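Local coordinates for AbiEi antitoxin C-terminal domain-containing protein (Mycobacterium tuberculosis, PDB 1ZEL) that is of unknown function but probably binds DNA, having a winged-helix, helix-turn-helix fold and a domain related to AbiEi-type antitoxins, at residues Val145-Asn150 with Ile190-Ala195; Phe102-Ala107 with Leu178-Pro183; Arg226-Trp231 with Ala252-Glu257. All coordinates share one frame; numbering follows the deposited sequence.

Interaction 1: Val145-Asn150 with Ile190-Ala195; sequences VRIPWN and IATRPA. With FMT (formic acid), chain E.
With CG anti to its carbonyl carbon (chi1 -76°) and the chain extended from there to NE, R193 stretches out from the end of helix 183-192 and brings its guanidinium beside the backbone of R146 and I147. I147 has CG1 likewise anti to its carbonyl carbon and CD1 trans beyond it (chi2 172°), which sends CD1 to T192. The two side chains meet tip to tip, I147 CD1 lying 4.0 Å from T192 CB. The same ethyl branch slides past R193 in the opposite direction, and I147 CG1 sits 3.9 Å above the plane of the R193 guanidinium, toward its rim. The main-chain oxygen of R146 approaches the same group obliquely: R146 O is 3.1 Å from R193 NH2. The other branch of I147 is used within its own segment, where CG2 rests 3.7 Å above the centre of the W149 ring.

The contact joins the chain leaving edge strand 142-145 of a three-stranded mixed sheet to the C-terminal end of helix 183-192, where R193 is the first residue to leave helical geometry. P148 is the centre of an inverse gamma turn, closed by a weak bond from W149 N to I147 O, an oxygen that also accepts from W127 NE1. The hydroxyl of T192 is turned back to its own helix and bonds to V188 O, so T192 meets I147 with carbon alone.

Beyond CB, the side chain of R146 turns away from R193. A bound formic acid, probably from the crystallisation liquor, takes two nearly straight bonds at its guanidinium edge, R146 NE to formic acid O2 at 2.8 Å and R146 NH2 to O1 at 3.0 Å, while NH1 bonds to K132 O.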
ATOM      1  N   VAL A 145      -6.386   6.400   1.159  1.00 23.31           N
ATOM      2  CA  VAL A 145      -6.287   7.699   0.528  1.00 25.28           C
ATOM      3  C   VAL A 145      -7.299   7.678  -0.602  1.00 26.50           C
ATOM      4  O   VAL A 145      -7.476   6.662  -1.276  1.00 25.22           O
ATOM      5  CB  VAL A 145      -4.828   8.045   0.080  1.00 25.12           C
ATOM      6  CG1 VAL A 145      -4.392   7.212  -1.107  1.00 26.18           C
ATOM      7  CG2 VAL A 145      -4.720   9.545  -0.244  1.00 25.17           C
ATOM      8  N   ARG A 146      -8.024   8.774  -0.754  1.00 28.23           N
ATOM      9  CA  ARG A 146      -9.216   8.761  -1.587  1.00 29.33           C
ATOM     10  C   ARG A 146      -9.216   9.858  -2.650  1.00 30.11           C
ATOM     11  O   ARG A 146     -10.106  10.711  -2.677  1.00 32.42           O
ATOM     12  CB  ARG A 146     -10.459   8.899  -0.706  1.00 30.25           C
ATOM     13  CG  ARG A 146     -10.777   7.668   0.111  1.00 30.67           C
ATOM     14  CD  ARG A 146     -11.858   6.837  -0.536  1.00 32.38           C
ATOM     15  NE  ARG A 146     -12.433   5.896   0.424  1.00 29.24           N
ATOM     16  CZ  ARG A 146     -13.077   4.793   0.067  1.00 28.85           C
ATOM     17  NH1 ARG A 146     -13.228   4.531  -1.221  1.00 28.37           N
ATOM     18  NH2 ARG A 146     -13.549   3.956   0.988  1.00 26.96           N
ATOM     19  N   ILE A 147      -8.234   9.816  -3.533  1.00 28.95           N
ATOM     20  CA  ILE A 147      -8.154  10.740  -4.660  1.00 27.59           C
ATOM     21  C   ILE A 147      -9.028  10.160  -5.764  1.00 27.10           C
ATOM     22  O   ILE A 147      -8.895   8.977  -6.082  1.00 27.03           O
ATOM     23  CB  ILE A 147      -6.683  10.876  -5.080  1.00 27.79           C
ATOM     24  CG1 ILE A 147      -5.893  11.469  -3.908  1.00 29.14           C
ATOM     25  CG2 ILE A 147      -6.514  11.711  -6.369  1.00 24.80           C
ATOM     26  CD1 ILE A 147      -4.429  11.489  -4.121  1.00 30.42           C
ATOM     27  N   PRO A 148      -9.956  10.971  -6.330  1.00 26.71           N
ATOM     28  CA  PRO A 148     -10.947  10.408  -7.246  1.00 26.35           C
ATOM     29  C   PRO A 148     -10.447  10.115  -8.653  1.00 26.84           C
ATOM     30  O   PRO A 148     -11.098  10.492  -9.637  1.00 26.00           O
ATOM     31  CB  PRO A 148     -12.048  11.485  -7.270  1.00 26.48           C
ATOM     32  CG  PRO A 148     -11.310  12.741  -7.057  1.00 25.78           C
ATOM     33  CD  PRO A 148     -10.177  12.422  -6.123  1.00 26.48           C
ATOM     34  N   TRP A 149      -9.303   9.436  -8.756  1.00 27.30           N
ATOM     35  CA  TRP A 149      -8.900   8.855 -10.024  1.00 28.10           C
ATOM     36  C   TRP A 149      -9.961   7.883 -10.593  1.00 31.32           C
ATOM     37  O   TRP A 149     -10.670   7.182  -9.840  1.00 29.72           O
ATOM     38  CB  TRP A 149      -7.585   8.099  -9.860  1.00 27.23           C
ATOM     39  CG  TRP A 149      -6.405   8.997  -9.641  1.00 22.14           C
ATOM     40  CD1 TRP A 149      -6.092  10.109 -10.360  1.00 23.00           C
ATOM     41  CD2 TRP A 149      -5.371   8.840  -8.663  1.00 24.55           C
ATOM     42  NE1 TRP A 149      -4.918  10.662  -9.896  1.00 26.05           N
ATOM     43  CE2 TRP A 149      -4.452   9.899  -8.853  1.00 27.30           C
ATOM     44  CE3 TRP A 149      -5.117   7.898  -7.653  1.00 22.45           C
ATOM     45  CZ2 TRP A 149      -3.309  10.055  -8.058  1.00 23.74           C
ATOM     46  CZ3 TRP A 149      -3.979   8.050  -6.871  1.00 24.37           C
ATOM     47  CH2 TRP A 149      -3.094   9.125  -7.072  1.00 22.78           C
ATOM     48  N   ASN A 150     -10.028   7.867 -11.933  1.00 34.88           N
ATOM     49  CA  ASN A 150     -10.772   6.868 -12.718  1.00 37.81           C
ATOM     50  C   ASN A 150     -10.283   5.432 -12.433  1.00 39.69           C
ATOM     51  O   ASN A 150      -9.201   5.001 -12.889  1.00 40.41           O
ATOM     52  CB  ASN A 150     -10.688   7.204 -14.222  1.00 38.07           C
ATOM     53  CG  ASN A 150     -11.417   6.190 -15.095  1.00 39.46           C
ATOM     54  OD1 ASN A 150     -12.126   5.323 -14.589  1.00 37.20           O
ATOM     55  ND2 ASN A 150     -11.246   6.302 -16.409  1.00 39.64           N
ATOM     56  N   ILE A 190       1.137  12.235  -3.039  1.00 18.26           N
ATOM     57  CA  ILE A 190       1.758  12.955  -1.938  1.00 19.35           C
ATOM     58  C   ILE A 190       1.780  14.490  -2.192  1.00 19.45           C
ATOM     59  O   ILE A 190       1.828  15.275  -1.245  1.00 19.39           O
ATOM     60  CB  ILE A 190       3.153  12.369  -1.659  1.00 19.30           C
ATOM     61  CG1 ILE A 190       4.096  12.648  -2.821  1.00 19.58           C
ATOM     62  CG2 ILE A 190       3.050  10.832  -1.509  1.00 20.27           C
ATOM     63  CD1 ILE A 190       5.544  12.189  -2.539  1.00 18.54           C
ATOM     64  N   ALA A 191       1.747  14.908  -3.457  1.00 18.68           N
ATOM     65  CA  ALA A 191       1.578  16.342  -3.781  1.00 19.32           C
ATOM     66  C   ALA A 191       0.138  16.792  -3.487  1.00 19.77           C
ATOM     67  O   ALA A 191      -0.094  17.884  -2.940  1.00 19.86           O
ATOM     68  CB  ALA A 191       1.919  16.600  -5.261  1.00 18.76           C
ATOM     69  N   THR A 192      -0.828  15.955  -3.843  1.00 18.92           N
ATOM     70  CA  THR A 192      -2.240  16.305  -3.649  1.00 19.47           C
ATOM     71  C   THR A 192      -2.590  16.383  -2.174  1.00 20.17           C
ATOM     72  O   THR A 192      -3.267  17.348  -1.733  1.00 19.91           O
ATOM     73  CB  THR A 192      -3.179  15.309  -4.380  1.00 19.23           C
ATOM     74  OG1 THR A 192      -2.908  15.355  -5.779  1.00 20.71           O
ATOM     75  CG2 THR A 192      -4.659  15.638  -4.141  1.00 22.26           C
ATOM     76  N   ARG A 193      -2.131  15.382  -1.417  1.00 19.92           N
ATOM     77  CA  ARG A 193      -2.452  15.291   0.007  1.00 21.23           C
ATOM     78  C   ARG A 193      -1.198  14.898   0.784  1.00 20.47           C
ATOM     79  O   ARG A 193      -1.040  13.744   1.120  1.00 20.12           O
ATOM     80  CB  ARG A 193      -3.560  14.251   0.232  1.00 20.43           C
ATOM     81  CG  ARG A 193      -4.961  14.769  -0.174  1.00 25.61           C
ATOM     82  CD  ARG A 193      -6.008  13.701  -0.096  1.00 32.79           C
ATOM     83  NE  ARG A 193      -7.085  13.966  -1.043  1.00 38.78           N
ATOM     84  CZ  ARG A 193      -8.249  13.323  -1.058  1.00 40.01           C
ATOM     85  NH1 ARG A 193      -8.504  12.384  -0.155  1.00 41.72           N
ATOM     86  NH2 ARG A 193      -9.158  13.629  -1.975  1.00 40.31           N
ATOM     87  N   PRO A 194      -0.294  15.857   1.032  1.00 21.25           N
ATOM     88  CA  PRO A 194       0.943  15.517   1.732  1.00 21.20           C
ATOM     89  C   PRO A 194       0.717  14.834   3.076  1.00 21.37           C
ATOM     90  O   PRO A 194       1.561  14.069   3.500  1.00 22.16           O
ATOM     91  CB  PRO A 194       1.636  16.869   1.907  1.00 20.10           C
ATOM     92  CG  PRO A 194       1.066  17.728   0.798  1.00 23.65           C
ATOM     93  CD  PRO A 194      -0.330  17.273   0.610  1.00 21.97           C
ATOM     94  N   ALA A 195      -0.425  15.079   3.724  1.00 22.06           N
ATOM     95  CA  ALA A 195      -0.692  14.537   5.070  1.00 22.44           C
ATOM     96  C   ALA A 195      -1.028  13.041   5.004  1.00 22.56           C
ATOM     97  O   ALA A 195      -0.953  12.333   6.029  1.00 22.18           O
ATOM     98  CB  ALA A 195      -1.842  15.326   5.776  1.00 23.10           C
TER
HETATM   99  C   FMT E 703     -12.146   4.973   3.985  1.00 57.08           C
HETATM  100  O1  FMT E 703     -13.114   4.201   3.995  1.00 57.00           O
HETATM  101  O2  FMT E 703     -12.011   5.930   3.207  1.00 56.65           O

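Interaction 2: Phe102-Ala107 with Leu178-Pro183; sequences FMLAGA and LPALGP
L104 and A180 form a single beta bridge in the parallel pattern, by which the connection leading into helix 183-192 is tied to strand 103-104, an outermost strand of the three-stranded mixed sheet. L104 N donates to P179 O at 2.9 Å, with the donor tilted from the carbonyl plane, and L181 N donates to L104 O at 2.9 Å, nearly in line with that carbonyl. M103 and A105 pair on the strand's other edge, with W127 and P125 of strand 124-127, so residue by residue the backbone serves its two neighbours in turn.

The M103 side chain lies across the connecting segment. Its CB lies near both P179 O and L181 CD2. CG meets the proline ring, 4.1 Å from P179 CB. SD, anti to CA (chi2 -179°), returns to the leucine at 4.0 Å from L181 CD2, the two side chains crossing at about a right angle. The chain then bends at chi3 (75°), folding CE against the backbone, where it lies 3.5 Å from A180 O.

L104 CB packs on A180 CB, and the L104 side chain crosses that of L178 at about a right angle, CD1 touching L178 CB. Farther on, A105 CB touches L181 CD1 at 3.7 Å. The contact is buried and almost wholly apolar apart from the two backbone bonds, with helix 88-96 adding L90 and L94 around F102. F102 CG stands between its backbone N and carbonyl carbon (chi1 60°), and L178 CD2 reaches the edge of its ring, near the ring plane, 4.1 Å from F102 CZ.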
ATOM      1  N   PHE A 102      -8.363  -2.252  -4.475  1.00 21.12           N
ATOM      2  CA  PHE A 102      -7.417  -1.376  -3.796  1.00 20.54           C
ATOM      3  C   PHE A 102      -6.094  -1.458  -4.506  1.00 20.94           C
ATOM      4  O   PHE A 102      -5.819  -2.423  -5.243  1.00 21.67           O
ATOM      5  CB  PHE A 102      -7.209  -1.764  -2.301  1.00 20.71           C
ATOM      6  CG  PHE A 102      -6.678  -3.177  -2.102  1.00 18.58           C
ATOM      7  CD1 PHE A 102      -5.312  -3.441  -2.195  1.00 19.70           C
ATOM      8  CD2 PHE A 102      -7.541  -4.231  -1.808  1.00 22.44           C
ATOM      9  CE1 PHE A 102      -4.820  -4.737  -2.051  1.00 17.99           C
ATOM     10  CE2 PHE A 102      -7.042  -5.544  -1.624  1.00 17.53           C
ATOM     11  CZ  PHE A 102      -5.679  -5.779  -1.761  1.00 21.56           C
ATOM     12  N   MET A 103      -5.262  -0.452  -4.261  1.00 20.03           N
ATOM     13  CA  MET A 103      -3.867  -0.517  -4.616  1.00 19.39           C
ATOM     14  C   MET A 103      -3.034  -0.060  -3.428  1.00 19.30           C
ATOM     15  O   MET A 103      -3.413   0.890  -2.753  1.00 19.88           O
ATOM     16  CB  MET A 103      -3.596   0.381  -5.832  1.00 19.54           C
ATOM     17  CG  MET A 103      -4.438   0.012  -7.031  1.00 19.90           C
ATOM     18  SD  MET A 103      -4.172   0.998  -8.521  1.00 24.91           S
ATOM     19  CE  MET A 103      -2.613   0.360  -9.085  1.00 19.06           C
ATOM     20  N   LEU A 104      -1.905  -0.731  -3.170  1.00 19.15           N
ATOM     21  CA  LEU A 104      -0.941  -0.239  -2.204  1.00 18.49           C
ATOM     22  C   LEU A 104      -0.557   1.185  -2.593  1.00 18.80           C
ATOM     23  O   LEU A 104      -0.357   1.477  -3.783  1.00 19.67           O
ATOM     24  CB  LEU A 104       0.294  -1.144  -2.158  1.00 18.21           C
ATOM     25  CG  LEU A 104       0.103  -2.537  -1.564  1.00 20.49           C
ATOM     26  CD1 LEU A 104       1.378  -3.381  -1.684  1.00 19.44           C
ATOM     27  CD2 LEU A 104      -0.374  -2.456  -0.119  1.00 19.08           C
ATOM     28  N   ALA A 105      -0.501   2.082  -1.610  1.00 18.18           N
ATOM     29  CA  ALA A 105      -0.232   3.498  -1.888  1.00 19.04           C
ATOM     30  C   ALA A 105       0.842   4.046  -0.971  1.00 19.28           C
ATOM     31  O   ALA A 105       1.491   3.290  -0.235  1.00 19.21           O
ATOM     32  CB  ALA A 105      -1.520   4.337  -1.785  1.00 20.28           C
ATOM     33  N   GLY A 106       1.034   5.362  -1.023  1.00 19.53           N
ATOM     34  CA  GLY A 106       1.877   6.071  -0.059  1.00 19.55           C
ATOM     35  C   GLY A 106       3.164   5.349   0.245  1.00 19.40           C
ATOM     36  O   GLY A 106       3.852   4.931  -0.681  1.00 19.38           O
ATOM     37  N   ALA A 107       3.447   5.153   1.539  1.00 18.08           N
ATOM     38  CA  ALA A 107       4.693   4.537   1.995  1.00 19.18           C
ATOM     39  C   ALA A 107       4.933   3.104   1.497  1.00 19.48           C
ATOM     40  O   ALA A 107       6.087   2.719   1.267  1.00 19.15           O
ATOM     41  CB  ALA A 107       4.780   4.581   3.522  1.00 19.06           C
ATOM     42  N   LEU A 178       0.595  -7.825  -4.852  1.00 23.73           N
ATOM     43  CA  LEU A 178      -0.595  -6.980  -4.783  1.00 23.02           C
ATOM     44  C   LEU A 178      -0.449  -5.840  -5.767  1.00 22.37           C
ATOM     45  O   LEU A 178       0.674  -5.498  -6.110  1.00 22.71           O
ATOM     46  CB  LEU A 178      -0.760  -6.415  -3.371  1.00 22.67           C
ATOM     47  CG  LEU A 178      -1.048  -7.446  -2.286  1.00 22.29           C
ATOM     48  CD1 LEU A 178      -0.956  -6.720  -0.973  1.00 28.74           C
ATOM     49  CD2 LEU A 178      -2.425  -8.092  -2.462  1.00 29.17           C
ATOM     50  N   PRO A 179      -1.572  -5.249  -6.201  1.00 23.05           N
ATOM     51  CA  PRO A 179      -1.586  -4.047  -7.047  1.00 22.88           C
ATOM     52  C   PRO A 179      -1.025  -2.887  -6.233  1.00 22.30           C
ATOM     53  O   PRO A 179      -1.282  -2.813  -5.026  1.00 22.01           O
ATOM     54  CB  PRO A 179      -3.072  -3.804  -7.309  1.00 23.37           C
ATOM     55  CG  PRO A 179      -3.769  -5.026  -6.904  1.00 25.50           C
ATOM     56  CD  PRO A 179      -2.937  -5.703  -5.871  1.00 22.57           C
ATOM     57  N   ALA A 180      -0.210  -2.037  -6.867  1.00 21.63           N
ATOM     58  CA  ALA A 180       0.431  -0.926  -6.178  1.00 20.79           C
ATOM     59  C   ALA A 180       0.593   0.245  -7.140  1.00 20.45           C
ATOM     60  O   ALA A 180       0.766   0.062  -8.366  1.00 20.52           O
ATOM     61  CB  ALA A 180       1.799  -1.356  -5.606  1.00 21.69           C
ATOM     62  N   LEU A 181       0.532   1.450  -6.577  1.00 19.45           N
ATOM     63  CA  LEU A 181       0.696   2.671  -7.339  1.00 19.45           C
ATOM     64  C   LEU A 181       2.109   2.718  -7.897  1.00 20.06           C
ATOM     65  O   LEU A 181       3.060   2.277  -7.231  1.00 19.70           O
ATOM     66  CB  LEU A 181       0.513   3.900  -6.438  1.00 18.74           C
ATOM     67  CG  LEU A 181      -0.886   4.164  -5.870  1.00 20.02           C
ATOM     68  CD1 LEU A 181      -0.913   5.548  -5.204  1.00 20.25           C
ATOM     69  CD2 LEU A 181      -1.983   4.004  -6.924  1.00 16.50           C
ATOM     70  N   GLY A 182       2.233   3.239  -9.106  1.00 19.47           N
ATOM     71  CA  GLY A 182       3.536   3.506  -9.668  1.00 19.84           C
ATOM     72  C   GLY A 182       4.064   4.849  -9.178  1.00 21.34           C
ATOM     73  O   GLY A 182       3.421   5.521  -8.368  1.00 20.04           O
ATOM     74  N   PRO A 183       5.253   5.248  -9.663  1.00 22.04           N
ATOM     75  CA  PRO A 183       5.870   6.473  -9.165  1.00 22.20           C
ATOM     76  C   PRO A 183       5.047   7.712  -9.493  1.00 21.49           C
ATOM     77  O   PRO A 183       4.980   8.614  -8.676  1.00 21.56           O
ATOM     78  CB  PRO A 183       7.219   6.527  -9.885  1.00 21.23           C
ATOM     79  CG  PRO A 183       7.104   5.614 -11.042  1.00 22.99           C
ATOM     80  CD  PRO A 183       6.101   4.551 -10.641  1.00 22.59           C
TER

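Interaction 3: Arg226-Trp231 with Ala252-Glu257; sequences RPTSAW and AKRHTE. With FMT (formic acid), chain H; FMT (formic acid), chain G.
The first turn of helix 228-240, with P227 at the N-cap position, packs here against the loop that follows helix 244-251, and a formic acid molecule lies between them. W231 supplies the flat surface. R254 CA makes a CH-pi contact over the six-membered ring of W231, 3.6 Å from the centroid and 9° off the normal, while W231 CH2 comes 3.5 Å from K253 O. The H255 ring meets W231 obliquely, the two ring planes 58° apart. T228 CG2 touches R254 CD at 4.0 Å, where the two side chains cross.

The formic acid, probably from the crystallisation liquor, is gripped from both segments. T228 OG1 donates to formic acid O1 at 2.7 Å. The same formic acid O1 accepts from T256 N at 3.0 Å. Formic acid O2 accepts from H255 N at 2.8 Å. R254 turns its guanidinium away to its own loop, where R254 NH2 bonds to E257 O at 2.9 Å, in the guanidinium plane and on a lone pair of that carbonyl. Three donors converging on one small carboxyl group beside a helix start would probably suit a small carboxylate-like anion, although a biological ligand is not established.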
ATOM      1  N   ARG A 226      -7.228  17.452 -10.221  1.00 19.83           N
ATOM      2  CA  ARG A 226      -6.748  17.778  -8.885  1.00 20.10           C
ATOM      3  C   ARG A 226      -6.774  19.312  -8.712  1.00 19.68           C
ATOM      4  O   ARG A 226      -6.768  20.059  -9.703  1.00 18.37           O
ATOM      5  CB  ARG A 226      -5.304  17.262  -8.637  1.00 20.73           C
ATOM      6  CG  ARG A 226      -4.960  15.816  -9.004  1.00 21.86           C
ATOM      7  CD  ARG A 226      -5.583  14.757  -8.095  1.00 24.98           C
ATOM      8  NE  ARG A 226      -7.033  14.698  -8.327  1.00 22.79           N
ATOM      9  CZ  ARG A 226      -7.619  14.204  -9.414  1.00 23.69           C
ATOM     10  NH1 ARG A 226      -6.900  13.676 -10.411  1.00 22.99           N
ATOM     11  NH2 ARG A 226      -8.945  14.234  -9.507  1.00 26.17           N
ATOM     12  N   PRO A 227      -6.801  19.790  -7.457  1.00 19.78           N
ATOM     13  CA  PRO A 227      -6.728  21.244  -7.272  1.00 19.52           C
ATOM     14  C   PRO A 227      -5.403  21.809  -7.779  1.00 19.45           C
ATOM     15  O   PRO A 227      -4.428  21.064  -7.956  1.00 19.52           O
ATOM     16  CB  PRO A 227      -6.819  21.407  -5.758  1.00 20.10           C
ATOM     17  CG  PRO A 227      -7.437  20.109  -5.251  1.00 21.59           C
ATOM     18  CD  PRO A 227      -6.907  19.067  -6.175  1.00 19.67           C
ATOM     19  N   THR A 228      -5.363  23.111  -8.027  1.00 18.61           N
ATOM     20  CA  THR A 228      -4.145  23.748  -8.550  1.00 17.71           C
ATOM     21  C   THR A 228      -2.972  23.544  -7.622  1.00 17.49           C
ATOM     22  O   THR A 228      -1.832  23.378  -8.061  1.00 16.61           O
ATOM     23  CB  THR A 228      -4.399  25.236  -8.800  1.00 18.50           C
ATOM     24  OG1 THR A 228      -5.529  25.352  -9.675  1.00 18.23           O
ATOM     25  CG2 THR A 228      -3.177  25.913  -9.429  1.00 14.78           C
ATOM     26  N   SER A 229      -3.251  23.543  -6.316  1.00 18.28           N
ATOM     27  CA  SER A 229      -2.216  23.293  -5.315  1.00 18.96           C
ATOM     28  C   SER A 229      -1.454  21.990  -5.531  1.00 18.87           C
ATOM     29  O   SER A 229      -0.253  21.933  -5.275  1.00 18.11           O
ATOM     30  CB  SER A 229      -2.805  23.343  -3.901  1.00 19.96           C
ATOM     31  OG  SER A 229      -3.855  22.419  -3.767  1.00 22.60           O
ATOM     32  N   ALA A 230      -2.151  20.948  -5.991  1.00 19.39           N
ATOM     33  CA  ALA A 230      -1.508  19.655  -6.292  1.00 19.03           C
ATOM     34  C   ALA A 230      -0.500  19.794  -7.414  1.00 20.21           C
ATOM     35  O   ALA A 230       0.595  19.245  -7.332  1.00 19.33           O
ATOM     36  CB  ALA A 230      -2.558  18.592  -6.643  1.00 19.35           C
ATOM     37  N   TRP A 231      -0.878  20.558  -8.450  1.00 19.39           N
ATOM     38  CA  TRP A 231      -0.012  20.839  -9.576  1.00 18.99           C
ATOM     39  C   TRP A 231       1.222  21.599  -9.121  1.00 18.78           C
ATOM     40  O   TRP A 231       2.349  21.262  -9.505  1.00 19.16           O
ATOM     41  CB  TRP A 231      -0.766  21.679 -10.615  1.00 19.49           C
ATOM     42  CG  TRP A 231      -1.784  20.921 -11.391  1.00 17.65           C
ATOM     43  CD1 TRP A 231      -3.044  20.589 -10.989  1.00 21.02           C
ATOM     44  CD2 TRP A 231      -1.635  20.430 -12.736  1.00 18.11           C
ATOM     45  NE1 TRP A 231      -3.699  19.914 -12.010  1.00 19.94           N
ATOM     46  CE2 TRP A 231      -2.854  19.805 -13.089  1.00 20.74           C
ATOM     47  CE3 TRP A 231      -0.588  20.468 -13.675  1.00 21.30           C
ATOM     48  CZ2 TRP A 231      -3.057  19.211 -14.351  1.00 22.62           C
ATOM     49  CZ3 TRP A 231      -0.777  19.870 -14.924  1.00 20.12           C
ATOM     50  CH2 TRP A 231      -2.002  19.235 -15.244  1.00 20.75           C
ATOM     51  N   ALA A 252       2.923  24.611 -16.121  1.00 23.34           N
ATOM     52  CA  ALA A 252       2.291  25.344 -17.210  1.00 23.85           C
ATOM     53  C   ALA A 252       1.104  24.627 -17.859  1.00 24.77           C
ATOM     54  O   ALA A 252       0.349  25.240 -18.616  1.00 25.06           O
ATOM     55  CB  ALA A 252       3.330  25.733 -18.251  1.00 24.82           C
ATOM     56  N   LYS A 253       0.908  23.345 -17.553  1.00 24.86           N
ATOM     57  CA  LYS A 253      -0.173  22.564 -18.181  1.00 24.95           C
ATOM     58  C   LYS A 253      -1.429  22.440 -17.303  1.00 24.91           C
ATOM     59  O   LYS A 253      -2.391  21.746 -17.668  1.00 24.95           O
ATOM     60  CB  LYS A 253       0.342  21.191 -18.620  1.00 24.75           C
ATOM     61  CG  LYS A 253       1.250  21.262 -19.863  1.00 26.93           C
ATOM     62  CD  LYS A 253       1.937  19.932 -20.131  1.00 34.09           C
ATOM     63  CE  LYS A 253       2.738  19.920 -21.436  1.00 40.06           C
ATOM     64  NZ  LYS A 253       4.147  20.434 -21.252  1.00 43.21           N
ATOM     65  N   ARG A 254      -1.420  23.143 -16.168  1.00 24.44           N
ATOM     66  CA  ARG A 254      -2.536  23.146 -15.211  1.00 23.67           C
ATOM     67  C   ARG A 254      -3.769  23.725 -15.887  1.00 24.87           C
ATOM     68  O   ARG A 254      -3.654  24.458 -16.886  1.00 24.24           O
ATOM     69  CB  ARG A 254      -2.176  23.983 -13.977  1.00 23.45           C
ATOM     70  CG  ARG A 254      -1.907  25.458 -14.297  1.00 20.11           C
ATOM     71  CD  ARG A 254      -1.596  26.291 -13.062  1.00 22.11           C
ATOM     72  NE  ARG A 254      -1.495  27.716 -13.366  1.00 21.00           N
ATOM     73  CZ  ARG A 254      -0.475  28.285 -13.993  1.00 23.83           C
ATOM     74  NH1 ARG A 254       0.541  27.562 -14.421  1.00 18.84           N
ATOM     75  NH2 ARG A 254      -0.479  29.594 -14.211  1.00 25.87           N
ATOM     76  N   HIS A 255      -4.947  23.406 -15.352  1.00 25.49           N
ATOM     77  CA  HIS A 255      -6.176  23.870 -15.979  1.00 26.61           C
ATOM     78  C   HIS A 255      -6.538  25.282 -15.577  1.00 26.83           C
ATOM     79  O   HIS A 255      -7.148  25.985 -16.360  1.00 27.07           O
ATOM     80  CB  HIS A 255      -7.357  22.922 -15.739  1.00 25.93           C
ATOM     81  CG  HIS A 255      -7.073  21.497 -16.112  1.00 31.00           C
ATOM     82  ND1 HIS A 255      -7.732  20.432 -15.538  1.00 37.49           N
ATOM     83  CD2 HIS A 255      -6.184  20.961 -16.982  1.00 36.92           C
ATOM     84  CE1 HIS A 255      -7.273  19.305 -16.049  1.00 38.21           C
ATOM     85  NE2 HIS A 255      -6.326  19.597 -16.919  1.00 38.45           N
ATOM     86  N   THR A 256      -6.151  25.711 -14.374  1.00 27.38           N
ATOM     87  CA  THR A 256      -6.565  27.030 -13.878  1.00 27.99           C
ATOM     88  C   THR A 256      -5.403  28.023 -13.874  1.00 28.89           C
ATOM     89  O   THR A 256      -4.376  27.770 -13.262  1.00 28.08           O
ATOM     90  CB  THR A 256      -7.216  26.930 -12.470  1.00 27.82           C
ATOM     91  OG1 THR A 256      -8.205  25.899 -12.483  1.00 26.43           O
ATOM     92  CG2 THR A 256      -7.864  28.257 -12.048  1.00 27.07           C
ATOM     93  N   GLU A 257      -5.590  29.156 -14.547  1.00 30.24           N
ATOM     94  CA  GLU A 257      -4.521  30.155 -14.722  1.00 32.13           C
ATOM     95  C   GLU A 257      -4.061  30.791 -13.417  1.00 32.75           C
ATOM     96  O   GLU A 257      -2.858  30.824 -13.139  1.00 33.00           O
ATOM     97  CB  GLU A 257      -4.956  31.252 -15.709  1.00 32.68           C
ATOM     98  CG  GLU A 257      -3.851  32.237 -16.058  1.00 34.33           C
TER
HETATM   99  C   FMT H 710      -5.563  23.044 -11.969  1.00 24.68           C
HETATM  100  O1  FMT H 710      -5.072  24.178 -12.035  1.00 25.19           O
HETATM  101  O2  FMT H 710      -5.651  22.287 -12.938  1.00 24.69           O
HETATM  102  C   FMT G 707      -9.075  16.071  -6.715  1.00 33.73           C
HETATM  103  O1  FMT G 707      -8.400  15.661  -5.778  1.00 33.74           O
HETATM  104  O2  FMT G 707     -10.248  15.753  -6.894  1.00 34.09           O

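In the fold
Interactions 1 and 2 have centres about 12 Å apart and share helix 183-192: G182 is at the N-cap position of that helix in interaction 2, and T192 is its last residue in interaction 1. They touch where V145 CG1 meets A105 CB at 4.1 Å and W149 CZ3 meets L181 CD1 at 4.3 Å. Interaction 3, centred about 14 Å from interaction 1, joins it through R226, whose NE lies 3.6 Å from I147 CG2, and through A230, whose CB is 3.4 Å from T192 OG1. Interactions 2 and 3 do not touch, their nearest atoms being about 11 Å apart; interaction 1 touches both. The sodium ion is bound by R167, D209 and D213, none of which belongs to these segments.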